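Local structure of AAEL008620-PA odorant-binding protein (Aedes aegypti, 5V13) at residues B[156-159]-B[160-164]; B[186-190]-B[191-195]; B[252-255]-B[256-260]. The protein binds juvenile hormone specifically in mosquito hemolymph, as a secreted, largely helical member of the odorant-binding protein family. All coordinates share one frame; numbering follows the deposited sequence.

Contact 1 of 3, residues B[156-159]-B[160-164]; sequences AKLG and NGVKQ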
loop_
_atom_site.group_PDB
_atom_site.type_symbol
_atom_site.label_atom_id
_atom_site.label_comp_id
_atom_site.label_asym_id
_atom_site.label_seq_id
_atom_site.Cartn_x
_atom_site.Cartn_y
_atom_site.Cartn_z
ATOM N N ALA B 156 5.379 -1.766 -2.962
ATOM C CA ALA B 156 4.337 -1.815 -3.988
ATOM C C ALA B 156 4.535 -2.984 -4.959
ATOM O O ALA B 156 3.548 -3.578 -5.410
ATOM C CB ALA B 156 4.276 -0.495 -4.753
ATOM N N LYS B 157 5.790 -3.344 -5.259
ATOM C CA LYS B 157 6.053 -4.512 -6.101
ATOM C C LYS B 157 5.599 -5.789 -5.415
ATOM O O LYS B 157 5.112 -6.715 -6.066
ATOM C CB LYS B 157 7.544 -4.580 -6.442
ATOM C CG LYS B 157 7.935 -5.723 -7.368
ATOM C CD LYS B 157 9.460 -5.839 -7.528
ATOM C CE LYS B 157 10.128 -6.435 -6.279
ATOM N NZ LYS B 157 11.589 -6.736 -6.474
ATOM N N LEU B 158 5.775 -5.869 -4.100
ATOM C CA LEU B 158 5.294 -7.023 -3.351
ATOM C C LEU B 158 3.802 -6.931 -3.036
ATOM O O LEU B 158 3.145 -7.969 -2.911
ATOM C CB LEU B 158 6.100 -7.176 -2.058
ATOM C CG LEU B 158 7.602 -7.406 -2.222
ATOM C CD1 LEU B 158 8.325 -7.358 -0.863
ATOM C CD2 LEU B 158 7.857 -8.749 -2.923
ATOM N N GLY B 159 3.266 -5.718 -2.870
ATOM C CA GLY B 159 1.842 -5.519 -2.612
ATOM C C GLY B 159 1.338 -6.287 -1.403
ATOM O O GLY B 159 1.994 -6.370 -0.354
ATOM N N ASN B 160 0.152 -6.877 -1.555
ATOM C CA ASN B 160 -0.424 -7.739 -0.528
ATOM C C ASN B 160 0.270 -9.081 -0.427
ATOM O O ASN B 160 -0.171 -9.918 0.368
ATOM C CB ASN B 160 -1.908 -7.988 -0.793
ATOM C CG ASN B 160 -2.757 -6.759 -0.596
ATOM O OD1 ASN B 160 -2.287 -5.628 -0.710
ATOM N ND2 ASN B 160 -4.031 -6.977 -0.304
ATOM N N GLY B 161 1.319 -9.327 -1.208
ATOM C CA GLY B 161 2.126 -10.509 -0.963
ATOM C C GLY B 161 3.058 -10.421 0.230
ATOM O O GLY B 161 3.694 -11.422 0.574
ATOM N N VAL B 162 3.194 -9.250 0.849
ATOM C CA VAL B 162 4.035 -9.080 2.032
ATOM C C VAL B 162 3.226 -8.346 3.086
ATOM O O VAL B 162 2.386 -7.501 2.761
ATOM C CB VAL B 162 5.346 -8.304 1.713
ATOM C CG1 VAL B 162 5.048 -6.843 1.400
ATOM C CG2 VAL B 162 6.331 -8.403 2.860
ATOM N N LYS B 163 3.451 -8.691 4.355
ATOM C CA LYS B 163 2.811 -7.935 5.430
ATOM C C LYS B 163 3.374 -6.520 5.459
ATOM O O LYS B 163 4.592 -6.326 5.509
ATOM C CB LYS B 163 3.020 -8.620 6.783
ATOM C CG LYS B 163 2.270 -7.957 7.948
ATOM C CD LYS B 163 2.811 -8.452 9.296
ATOM C CE LYS B 163 4.134 -7.763 9.654
ATOM N NZ LYS B 163 3.924 -6.330 9.987
ATOM N N GLN B 164 2.491 -5.526 5.421
ATOM C CA GLN B 164 2.946 -4.150 5.381
ATOM C C GLN B 164 3.288 -3.663 6.788
ATOM O O GLN B 164 2.887 -4.252 7.794
ATOM C CB GLN B 164 1.881 -3.243 4.758
ATOM C CG GLN B 164 1.477 -3.648 3.322
ATOM C CD GLN B 164 2.466 -3.188 2.262
ATOM O OE1 GLN B 164 2.991 -2.070 2.327
ATOM N NE2 GLN B 164 2.727 -4.056 1.268
#
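Gly159 O and the side-chain amide of Gln164 meet where the chain leaves helix 151-158 and turns into the loop toward helix 169-177. Two backbone bonds close the turn. Gly161 N donates to Leu158 O at 2.8 Å, with a bent N-H...O angle of 140°, an i to i+3 link that fits the 3-10 geometry at residues 160-161. Val162 N reaches Gly159 O at 3.3 Å; this bond is weak by length although nearly straight at 168°. Gly159 has positive phi and is the residue at which helical backbone angles end.

The side-chain bond comes from further along. Gln164 NE2 donates to Gly159 O at 2.9 Å, a noticeably bent bond. The acceptor sits close to the plane of the glutamine amide, whereas NE2 stands above the carbonyl plane rather than on a lone pair. The bend at chi2 (-80°) folds the chain back to bring NE2 there.

An apolar contact, Leu158 on Val162, spans the same turn. Leu158 CB packs on Val162 CG1 at 3.6 Å, and Leu158 CD1 lies 4.0 Å from the same methyl. CG1 sits between the valine's own N and carbonyl carbon, where it also touches Gly159 O at 3.6 Å. Thr25 meets both Leu158 and Val162, while Asn160 makes backbone hydrogen bonds to the second subunit.

Gly159 O thus accepts one weak backbone bond and one side-chain bond, so this carbonyl of a buried residue, where the helical angles stop, is satisfied by the loop that follows it.

Contact 2 of 3, residues B[186-190]-B[191-195]; sequences SCPPE and AFLDC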
loop_
_atom_site.group_PDB
_atom_site.type_symbol
_atom_site.label_atom_id
_atom_site.label_comp_id
_atom_site.label_asym_id
_atom_site.label_seq_id
_atom_site.Cartn_x
_atom_site.Cartn_y
_atom_site.Cartn_z
ATOM N N SER B 186 -15.043 -22.393 15.175
ATOM C CA SER B 186 -14.785 -23.026 13.892
ATOM C C SER B 186 -13.331 -23.480 13.791
ATOM O O SER B 186 -12.457 -23.034 14.541
ATOM C CB SER B 186 -15.120 -22.067 12.754
ATOM O OG SER B 186 -14.492 -20.818 12.969
ATOM N N CYS B 187 -13.081 -24.394 12.847
ATOM C CA CYS B 187 -11.738 -24.898 12.602
ATOM C C CYS B 187 -11.152 -24.244 11.360
ATOM O O CYS B 187 -11.648 -24.486 10.247
ATOM C CB CYS B 187 -11.746 -26.415 12.454
ATOM S SG CYS B 187 -11.490 -27.231 14.032
ATOM N N PRO B 188 -10.111 -23.431 11.494
ATOM C CA PRO B 188 -9.595 -22.664 10.350
ATOM C C PRO B 188 -8.938 -23.567 9.318
ATOM O O PRO B 188 -8.515 -24.688 9.637
ATOM C CB PRO B 188 -8.571 -21.719 11.000
ATOM C CG PRO B 188 -8.965 -21.647 12.442
ATOM C CD PRO B 188 -9.506 -23.011 12.769
ATOM N N PRO B 189 -8.820 -23.110 8.070
ATOM C CA PRO B 189 -8.129 -23.914 7.053
ATOM C C PRO B 189 -6.638 -24.006 7.329
ATOM O O PRO B 189 -6.027 -23.086 7.876
ATOM C CB PRO B 189 -8.389 -23.150 5.747
ATOM C CG PRO B 189 -9.338 -22.018 6.104
ATOM C CD PRO B 189 -9.215 -21.787 7.561
ATOM N N GLU B 190 -6.043 -25.117 6.878
ATOM C CA GLU B 190 -4.624 -25.364 7.123
ATOM C C GLU B 190 -3.737 -24.280 6.505
ATOM O O GLU B 190 -2.700 -23.919 7.076
ATOM C CB GLU B 190 -4.249 -26.748 6.584
ATOM C CG GLU B 190 -2.930 -27.303 7.099
ATOM C CD GLU B 190 -1.760 -26.967 6.193
ATOM O OE1 GLU B 190 -0.789 -26.339 6.667
ATOM O OE2 GLU B 190 -1.813 -27.332 4.999
ATOM N N ALA B 191 -4.110 -23.752 5.336
ATOM C CA ALA B 191 -3.277 -22.718 4.727
ATOM C C ALA B 191 -3.262 -21.445 5.567
ATOM O O ALA B 191 -2.235 -20.758 5.647
ATOM C CB ALA B 191 -3.753 -22.420 3.305
ATOM N N PHE B 192 -4.389 -21.104 6.196
ATOM C CA PHE B 192 -4.425 -19.933 7.068
ATOM C C PHE B 192 -3.577 -20.155 8.313
ATOM O O PHE B 192 -2.756 -19.301 8.671
ATOM C CB PHE B 192 -5.870 -19.598 7.448
ATOM C CG PHE B 192 -5.994 -18.656 8.613
ATOM C CD1 PHE B 192 -5.778 -17.292 8.453
ATOM C CD2 PHE B 192 -6.356 -19.126 9.867
ATOM C CE1 PHE B 192 -5.905 -16.419 9.524
ATOM C CE2 PHE B 192 -6.487 -18.262 10.944
ATOM C CZ PHE B 192 -6.254 -16.904 10.778
ATOM N N LEU B 193 -3.743 -21.308 8.970
ATOM C CA LEU B 193 -2.933 -21.622 10.150
ATOM C C LEU B 193 -1.446 -21.585 9.823
ATOM O O LEU B 193 -0.641 -21.033 10.586
ATOM C CB LEU B 193 -3.325 -22.991 10.714
ATOM C CG LEU B 193 -4.761 -23.078 11.247
ATOM C CD1 LEU B 193 -5.159 -24.522 11.558
ATOM C CD2 LEU B 193 -4.934 -22.173 12.470
ATOM N N ASP B 194 -1.057 -22.182 8.697
ATOM C CA ASP B 194 0.351 -22.190 8.316
ATOM C C ASP B 194 0.879 -20.771 8.140
ATOM O O ASP B 194 1.980 -20.444 8.612
ATOM C CB ASP B 194 0.535 -23.004 7.034
ATOM C CG ASP B 194 1.994 -23.249 6.702
ATOM O OD1 ASP B 194 2.684 -23.912 7.503
ATOM O OD2 ASP B 194 2.447 -22.774 5.641
ATOM N N CYS B 195 0.096 -19.910 7.480
ATOM C CA CYS B 195 0.501 -18.517 7.295
ATOM C C CYS B 195 0.711 -17.819 8.634
ATOM O O CYS B 195 1.715 -17.125 8.834
ATOM C CB CYS B 195 -0.547 -17.772 6.459
ATOM S SG CYS B 195 -0.225 -15.976 6.211
#
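The N-terminus of helix 190-199, with Pro189 at the N-cap position, grows out of the segment 186-190, and Pro188 and Pro189 lie against its first turn. Pro189 O accepts from Leu193 N at 3.1 Å, nearly straight (171°), and more weakly from Phe192 N. The next link of the helical ladder runs from Asp194 N to Glu190 O at 2.9 Å.

Pro188 CB touches Phe192 CD2 at 3.6 Å, approaching the ring obliquely, and Leu193 CD2 at 3.9 Å; the proline and leucine side chains cross at about a right angle. Pro189 O lies at the edge of the phenylalanine ring, near its plane. These apolar groups continue into the packing among helices 169-177, 190-199 and 239-247: Phe192 also meets the rings of Phe179 and Trp181, and Tyr243 of helix 239-247 touches both Pro188 and Leu193. Further along the helix, Cys195 is disulfide-bonded to Cys173 of helix 169-177.

Glu190 and Asp194 run side by side, pointing the same way, their carboxylate planes 60° apart. A bend at chi2 (-92°) carries Glu190 OE1 to 3.6 Å from Asp194 CB. Its separation from Asp194 OD1 is 4.3 Å, a proximity of like charges probably eased by the salt bridge from Asp194 to Arg198.

Contact 3 of 3, residues B[252-255]-B[256-260]; sequences DSLV and AVIRD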
loop_
_atom_site.group_PDB
_atom_site.type_symbol
_atom_site.label_atom_id
_atom_site.label_comp_id
_atom_site.label_asym_id
_atom_site.label_seq_id
_atom_site.Cartn_x
_atom_site.Cartn_y
_atom_site.Cartn_z
ATOM N N ASP B 252 -9.742 -21.319 24.706
ATOM C CA ASP B 252 -9.797 -19.893 25.023
ATOM C C ASP B 252 -8.398 -19.311 25.226
ATOM O O ASP B 252 -8.114 -18.193 24.774
ATOM C CB ASP B 252 -10.664 -19.657 26.259
ATOM C CG ASP B 252 -12.146 -19.907 25.998
ATOM O OD1 ASP B 252 -12.536 -20.100 24.823
ATOM O OD2 ASP B 252 -12.924 -19.908 26.975
ATOM N N SER B 253 -7.510 -20.054 25.901
ATOM C CA SER B 253 -6.136 -19.584 26.058
ATOM C C SER B 253 -5.446 -19.417 24.711
ATOM O O SER B 253 -4.738 -18.423 24.487
ATOM C CB SER B 253 -5.334 -20.538 26.943
ATOM O OG SER B 253 -5.781 -20.479 28.283
ATOM N N LEU B 254 -5.630 -20.377 23.799
ATOM C CA LEU B 254 -4.985 -20.265 22.493
ATOM C C LEU B 254 -5.469 -19.032 21.737
ATOM O O LEU B 254 -4.665 -18.321 21.124
ATOM C CB LEU B 254 -5.221 -21.529 21.664
ATOM C CG LEU B 254 -4.697 -21.486 20.226
ATOM C CD1 LEU B 254 -3.189 -21.182 20.202
ATOM C CD2 LEU B 254 -5.009 -22.810 19.514
ATOM N N VAL B 255 -6.776 -18.752 21.769
ATOM C CA VAL B 255 -7.263 -17.543 21.106
ATOM C C VAL B 255 -6.637 -16.308 21.739
ATOM O O VAL B 255 -6.192 -15.387 21.039
ATOM C CB VAL B 255 -8.801 -17.481 21.139
ATOM C CG1 VAL B 255 -9.285 -16.111 20.690
ATOM C CG2 VAL B 255 -9.400 -18.542 20.226
ATOM N N ALA B 256 -6.560 -16.285 23.072
ATOM C CA ALA B 256 -5.990 -15.136 23.768
ATOM C C ALA B 256 -4.538 -14.906 23.369
ATOM O O ALA B 256 -4.131 -13.765 23.117
ATOM C CB ALA B 256 -6.107 -15.331 25.280
ATOM N N VAL B 257 -3.741 -15.979 23.300
ATOM C CA VAL B 257 -2.330 -15.832 22.960
ATOM C C VAL B 257 -2.171 -15.317 21.536
ATOM O O VAL B 257 -1.375 -14.406 21.282
ATOM C CB VAL B 257 -1.571 -17.159 23.162
ATOM C CG1 VAL B 257 -0.144 -17.029 22.630
ATOM C CG2 VAL B 257 -1.565 -17.578 24.633
ATOM N N ILE B 258 -2.918 -15.897 20.585
ATOM C CA ILE B 258 -2.836 -15.458 19.195
ATOM C C ILE B 258 -3.190 -13.980 19.080
ATOM O O ILE B 258 -2.527 -13.221 18.360
ATOM C CB ILE B 258 -3.744 -16.332 18.304
ATOM C CG1 ILE B 258 -3.178 -17.756 18.214
ATOM C CG2 ILE B 258 -3.916 -15.709 16.909
ATOM C CD1 ILE B 258 -4.056 -18.737 17.429
ATOM N N ARG B 259 -4.235 -13.550 19.786
ATOM C CA ARG B 259 -4.636 -12.146 19.751
ATOM C C ARG B 259 -3.544 -11.252 20.317
ATOM O O ARG B 259 -3.227 -10.206 19.741
ATOM C CB ARG B 259 -5.933 -11.944 20.535
ATOM C CG ARG B 259 -7.198 -11.943 19.683
ATOM C CD ARG B 259 -8.416 -11.353 20.430
ATOM N NE ARG B 259 -8.372 -9.892 20.542
ATOM C CZ ARG B 259 -8.819 -9.043 19.613
ATOM N NH1 ARG B 259 -9.351 -9.498 18.481
ATOM N NH2 ARG B 259 -8.726 -7.730 19.814
ATOM N N ASP B 260 -2.953 -11.659 21.441
ATOM C CA ASP B 260 -1.910 -10.867 22.086
ATOM C C ASP B 260 -0.684 -10.723 21.192
ATOM O O ASP B 260 -0.168 -9.613 21.010
ATOM C CB ASP B 260 -1.531 -11.513 23.418
ATOM C CG ASP B 260 -0.619 -10.635 24.246
ATOM O OD1 ASP B 260 -1.107 -9.610 24.746
ATOM O OD2 ASP B 260 0.575 -10.964 24.388
#
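Four successive i to i+4 bonds, from Ala256 N to Asp252 O through Arg259 N to Val255 O, carry regular alpha-helical geometry through the first two turns and more of helix 251-264. Their lengths are close: Val257 N to Ser253 O measures 2.9 Å, and Ile258 N to Leu254 O is 3.0 Å and almost straight at 172°.

On the buried face, Leu254 and Ile258, one turn apart, meet by their terminal methyls, CD1 to CD1 at 3.8 Å. The isoleucine CG1 branch lies anti to its carbonyl carbon (chi1 -69°), which lays CG1 3.3 Å from Leu254 O and leaves CD1 against the leucine methyl. Separately, Val257 CG2 comes to 3.3 Å from Ser253 O. Tyr243 and Leu246 of helix 239-247 cover Leu254, Trp181 packs on Ile258, and Tyr218 of helix 211-220 touches both Leu254 and Val257.

Arg259 touches the preceding turn through CB and CG, CB being 3.5 Å from Val255 O. Its guanidinium leads away to a salt bridge with Glu183, and NH1 also bonds to Asp178 O of the third subunit. The chemistry therefore divides the helix: apolar side chains pack on neighbouring helices and loops of the chain, while the arginine joins a carboxylate of its own chain and a backbone carbonyl of another subunit.

The three contacts follow one another along the chain and none touches another. Contact 2 and contact 3 are nearest, with centres 15 Å apart and nearest atoms about 6 Å apart; both pack on Tyr243 of helix 239-247 and on Trp181, so the helix start at 186-195 and the helical segment 252-260 share a core. Contact 1 stands further off, its centre 21 Å from that of contact 2 and 26 Å from that of contact 3; Phe172 of helix 169-177, touched by Lys163 and Cys195, bridges contacts 1 and 2. None supplies a residue of the juvenile hormone pocket, but contact 1 packs on Pro26 and Glu27 of helix 26-38, which carries pocket residues Tyr33 and Leu37.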